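Long-range contact in LP04448p (Drosophila melanogaster, PDB 4QMH), which probably binds tubulin through its TOG domains, of which this is the fourth, as part of an array that drives microtubule polymerization: residues F134-K145 against V171-H182. Sequence-based numbering, arbitrary orientation.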
loop_
_atom_site.group_PDB
_atom_site.type_symbol
_atom_site.label_atom_id
_atom_site.label_comp_id
_atom_site.label_asym_id
_atom_site.label_seq_id
_atom_site.Cartn_x
_atom_site.Cartn_y
_atom_site.Cartn_z
ATOM N N PHE A 134 0.357 -5.600 -4.929
ATOM C CA PHE A 134 0.667 -4.186 -4.652
ATOM C C PHE A 134 1.323 -3.511 -5.853
ATOM O O PHE A 134 1.308 -2.283 -5.981
ATOM C CB PHE A 134 1.629 -4.043 -3.467
ATOM C CG PHE A 134 1.055 -4.475 -2.143
ATOM C CD1 PHE A 134 -0.286 -4.305 -1.856
ATOM C CD2 PHE A 134 1.876 -5.039 -1.180
ATOM C CE1 PHE A 134 -0.797 -4.704 -0.628
ATOM C CE2 PHE A 134 1.374 -5.436 0.054
ATOM C CZ PHE A 134 0.038 -5.273 0.324
ATOM N N PHE A 135 1.949 -4.318 -6.706
ATOM C CA PHE A 135 2.765 -3.811 -7.809
ATOM C C PHE A 135 2.015 -3.897 -9.133
ATOM O O PHE A 135 2.471 -4.513 -10.096
ATOM C CB PHE A 135 4.109 -4.550 -7.837
ATOM C CG PHE A 135 4.937 -4.291 -6.616
ATOM C CD1 PHE A 135 5.698 -3.136 -6.519
ATOM C CD2 PHE A 135 4.920 -5.168 -5.544
ATOM C CE1 PHE A 135 6.459 -2.874 -5.375
ATOM C CE2 PHE A 135 5.659 -4.905 -4.394
ATOM C CZ PHE A 135 6.437 -3.751 -4.315
ATOM N N GLU A 136 0.856 -3.248 -9.147
ATOM C CA GLU A 136 -0.050 -3.239 -10.277
ATOM C C GLU A 136 -0.756 -1.896 -10.351
ATOM O O GLU A 136 -0.977 -1.238 -9.329
ATOM C CB GLU A 136 -1.103 -4.344 -10.136
ATOM C CG GLU A 136 -0.508 -5.748 -10.089
ATOM C CD GLU A 136 -1.483 -6.817 -10.572
ATOM O OE1 GLU A 136 -2.577 -6.454 -11.035
ATOM O OE2 GLU A 136 -1.150 -8.016 -10.492
ATOM N N SER A 137 -1.092 -1.500 -11.573
ATOM C CA SER A 137 -1.979 -0.373 -11.832
ATOM C C SER A 137 -1.467 0.971 -11.345
ATOM O O SER A 137 -2.242 1.911 -11.194
ATOM C CB SER A 137 -3.365 -0.663 -11.255
ATOM O OG SER A 137 -3.894 -1.842 -11.834
ATOM N N GLU A 138 -0.155 1.045 -11.122
ATOM C CA GLU A 138 0.515 2.272 -10.697
ATOM C C GLU A 138 -0.024 2.840 -9.393
ATOM O O GLU A 138 -0.006 4.045 -9.188
ATOM C CB GLU A 138 0.494 3.334 -11.802
ATOM C CG GLU A 138 1.279 2.884 -13.048
ATOM C CD GLU A 138 1.387 3.951 -14.142
ATOM O OE1 GLU A 138 1.045 5.128 -13.902
ATOM O OE2 GLU A 138 1.825 3.606 -15.262
ATOM N N MET A 139 -0.488 1.977 -8.501
ATOM C CA MET A 139 -0.952 2.457 -7.196
ATOM C C MET A 139 0.162 3.144 -6.421
ATOM O O MET A 139 -0.030 4.219 -5.847
ATOM C CB MET A 139 -1.557 1.317 -6.380
ATOM C CG MET A 139 -2.872 0.830 -6.962
ATOM S SD MET A 139 -3.611 -0.556 -6.067
ATOM C CE MET A 139 -2.448 -1.866 -6.403
ATOM N N ILE A 140 1.333 2.525 -6.415
ATOM C CA ILE A 140 2.477 3.103 -5.714
ATOM C C ILE A 140 2.950 4.406 -6.389
ATOM O O ILE A 140 3.137 5.432 -5.726
ATOM C CB ILE A 140 3.595 2.050 -5.564
ATOM C CG1 ILE A 140 3.170 0.996 -4.530
ATOM C CG2 ILE A 140 4.914 2.689 -5.161
ATOM C CD1 ILE A 140 4.019 -0.275 -4.568
ATOM N N ALA A 141 3.119 4.376 -7.708
ATOM C CA ALA A 141 3.528 5.580 -8.431
ATOM C C ALA A 141 2.542 6.737 -8.248
ATOM O O ALA A 141 2.947 7.887 -8.115
ATOM C CB ALA A 141 3.716 5.275 -9.904
ATOM N N ASP A 142 1.251 6.432 -8.237
ATOM C CA ASP A 142 0.251 7.480 -8.071
ATOM C C ASP A 142 0.351 8.101 -6.680
ATOM O O ASP A 142 0.135 9.309 -6.515
ATOM C CB ASP A 142 -1.160 6.939 -8.315
ATOM C CG ASP A 142 -1.507 6.848 -9.790
ATOM O OD1 ASP A 142 -0.821 7.487 -10.612
ATOM O OD2 ASP A 142 -2.491 6.149 -10.119
ATOM N N ALA A 143 0.669 7.287 -5.675
ATOM C CA ALA A 143 0.844 7.827 -4.323
ATOM C C ALA A 143 2.105 8.686 -4.241
ATOM O O ALA A 143 2.124 9.717 -3.583
ATOM C CB ALA A 143 0.886 6.700 -3.288
ATOM N N LEU A 144 3.168 8.257 -4.916
ATOM C CA LEU A 144 4.422 9.003 -4.886
ATOM C C LEU A 144 4.261 10.347 -5.597
ATOM O O LEU A 144 4.772 11.376 -5.142
ATOM C CB LEU A 144 5.542 8.186 -5.542
ATOM C CG LEU A 144 6.028 6.959 -4.761
ATOM C CD1 LEU A 144 6.886 6.066 -5.680
ATOM C CD2 LEU A 144 6.815 7.358 -3.504
ATOM N N LYS A 145 3.543 10.314 -6.713
ATOM C CA LYS A 145 3.378 11.461 -7.602
ATOM C C LYS A 145 2.947 12.726 -6.864
ATOM O O LYS A 145 3.694 13.706 -6.802
ATOM C CB LYS A 145 2.367 11.109 -8.702
ATOM C CG LYS A 145 2.070 12.219 -9.691
ATOM C CD LYS A 145 1.087 11.722 -10.748
ATOM C CE LYS A 145 0.969 12.696 -11.911
ATOM N NZ LYS A 145 0.476 14.038 -11.489
ATOM N N VAL A 171 6.839 -9.333 -8.804
ATOM C CA VAL A 171 6.903 -7.901 -9.042
ATOM C C VAL A 171 6.833 -7.604 -10.528
ATOM O O VAL A 171 7.682 -8.035 -11.306
ATOM C CB VAL A 171 8.196 -7.292 -8.477
ATOM C CG1 VAL A 171 8.204 -5.780 -8.682
ATOM C CG2 VAL A 171 8.356 -7.641 -7.006
ATOM N N SER A 172 5.791 -6.884 -10.921
ATOM C CA SER A 172 5.662 -6.410 -12.286
ATOM C C SER A 172 6.790 -5.431 -12.625
ATOM O O SER A 172 6.911 -4.375 -12.003
ATOM C CB SER A 172 4.297 -5.732 -12.472
ATOM O OG SER A 172 4.284 -4.923 -13.628
ATOM N N LYS A 173 7.604 -5.764 -13.624
ATOM C CA LYS A 173 8.673 -4.856 -14.032
ATOM C C LYS A 173 8.113 -3.536 -14.508
ATOM O O LYS A 173 8.693 -2.478 -14.263
ATOM C CB LYS A 173 9.519 -5.471 -15.151
ATOM C CG LYS A 173 10.366 -6.633 -14.697
ATOM C CD LYS A 173 11.211 -7.194 -15.839
ATOM C CE LYS A 173 12.077 -6.117 -16.479
ATOM N NZ LYS A 173 12.910 -6.688 -17.570
ATOM N N GLU A 174 6.985 -3.594 -15.215
ATOM C CA GLU A 174 6.401 -2.388 -15.766
ATOM C C GLU A 174 5.953 -1.457 -14.647
ATOM O O GLU A 174 6.066 -0.236 -14.768
ATOM C CB GLU A 174 5.210 -2.729 -16.663
ATOM C CG GLU A 174 4.550 -1.509 -17.295
ATOM C CD GLU A 174 5.510 -0.626 -18.079
ATOM O OE1 GLU A 174 6.555 -1.112 -18.567
ATOM O OE2 GLU A 174 5.213 0.578 -18.215
ATOM N N ASP A 175 5.407 -2.025 -13.573
ATOM C CA ASP A 175 4.994 -1.188 -12.454
ATOM C C ASP A 175 6.200 -0.545 -11.770
ATOM O O ASP A 175 6.136 0.627 -11.376
ATOM C CB ASP A 175 4.153 -1.966 -11.445
ATOM C CG ASP A 175 3.261 -1.054 -10.623
ATOM O OD1 ASP A 175 2.331 -0.470 -11.219
ATOM O OD2 ASP A 175 3.482 -0.931 -9.401
ATOM N N ILE A 176 7.291 -1.295 -11.617
ATOM C CA ILE A 176 8.533 -0.679 -11.116
ATOM C C ILE A 176 9.008 0.453 -12.047
ATOM O O ILE A 176 9.403 1.526 -11.590
ATOM C CB ILE A 176 9.646 -1.723 -10.889
ATOM C CG1 ILE A 176 9.180 -2.813 -9.916
ATOM C CG2 ILE A 176 10.923 -1.054 -10.381
ATOM C CD1 ILE A 176 8.706 -2.287 -8.580
ATOM N N HIS A 177 8.950 0.234 -13.360
ATOM C CA HIS A 177 9.275 1.307 -14.300
ATOM C C HIS A 177 8.494 2.596 -14.004
ATOM O O HIS A 177 9.025 3.694 -14.137
ATOM C CB HIS A 177 9.006 0.886 -15.747
ATOM C CG HIS A 177 10.165 0.216 -16.420
ATOM N ND1 HIS A 177 11.236 0.917 -16.934
ATOM C CD2 HIS A 177 10.404 -1.090 -16.689
ATOM C CE1 HIS A 177 12.089 0.069 -17.481
ATOM N NE2 HIS A 177 11.610 -1.154 -17.345
ATOM N N SER A 178 7.228 2.461 -13.614
ATOM C CA SER A 178 6.397 3.630 -13.361
ATOM C C SER A 178 6.895 4.452 -12.169
ATOM O O SER A 178 6.548 5.624 -12.040
ATOM C CB SER A 178 4.928 3.234 -13.163
ATOM O OG SER A 178 4.728 2.614 -11.903
ATOM N N MET A 179 7.716 3.838 -11.321
ATOM C CA MET A 179 8.253 4.521 -10.142
ATOM C C MET A 179 9.505 5.315 -10.481
ATOM O O MET A 179 9.917 6.197 -9.734
ATOM C CB MET A 179 8.586 3.516 -9.049
ATOM C CG MET A 179 7.407 2.650 -8.646
ATOM S SD MET A 179 7.943 1.393 -7.482
ATOM C CE MET A 179 6.442 0.410 -7.481
ATOM N N VAL A 180 10.125 4.990 -11.606
ATOM C CA VAL A 180 11.445 5.549 -11.901
ATOM C C VAL A 180 11.490 7.092 -12.015
ATOM O O VAL A 180 12.401 7.730 -11.486
ATOM C CB VAL A 180 12.086 4.869 -13.128
ATOM C CG1 VAL A 180 13.332 5.633 -13.569
ATOM C CG2 VAL A 180 12.437 3.417 -12.813
ATOM N N PRO A 181 10.506 7.706 -12.687
ATOM C CA PRO A 181 10.547 9.176 -12.711
ATOM C C PRO A 181 10.481 9.779 -11.315
ATOM O O PRO A 181 11.090 10.824 -11.055
ATOM C CB PRO A 181 9.292 9.547 -13.509
ATOM C CG PRO A 181 9.043 8.360 -14.383
ATOM C CD PRO A 181 9.443 7.168 -13.551
ATOM N N HIS A 182 9.758 9.128 -10.414
ATOM C CA HIS A 182 9.612 9.664 -9.063
ATOM C C HIS A 182 10.899 9.414 -8.292
ATOM O O HIS A 182 11.338 10.257 -7.525
ATOM C CB HIS A 182 8.408 9.042 -8.371
ATOM C CG HIS A 182 7.158 9.144 -9.181
ATOM N ND1 HIS A 182 6.532 10.347 -9.425
ATOM C CD2 HIS A 182 6.437 8.203 -9.833
ATOM C CE1 HIS A 182 5.468 10.139 -10.181
ATOM N NE2 HIS A 182 5.387 8.848 -10.443
HETATM O O HOH W 1 1.684 -0.026 -7.603
HETATM O O HOH W 2 3.026 -7.403 -9.617
HETATM O O HOH W 3 3.641 1.994 -9.322
#
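Asp175 is the bump that fills the hollow of the turn at 135-138, an example of a carboxylate holding the start of a helix in a neighbouring segment. Its chi1 of -156° swings CG away from the backbone N and across to that turn; OD1 accepts from Glu138 N at 2.9 Å through its syn lone pair, on a bent path of 142°. OD2 accepts from the water bound by Ala141 N and lies within hydrogen-bonding distance of a second, bound by Ile140 N, which ties the N-cap residue directly and the first turn of helix 139-145 through water. Replacing the aspartate by an alanine is likely to leave Glu138 N without its acceptor, cost each water one partner and open a gap beside Phe135. That ring lies in an apolar pocket: Val171 CG1 rests over one face, 4.1 Å above its plane, while Met179 CE meets the edge, 3.7 Å from Phe135 CD1. Met179 CE also touches Ile140 CG2, at 3.6 Å. Farther along, Ser178 OG packs against Ala141 CB at 3.5 Å, and Leu144 CB, Lys145 N and Ala141 O lie over one face of the His182 ring. The helices run nearly parallel, 11° apart, side by side in the all-helical TOG domain; helix 149-162 backs Phe135, Ile140 and Leu144, and helix 192-209 backs Val171 and Ile176.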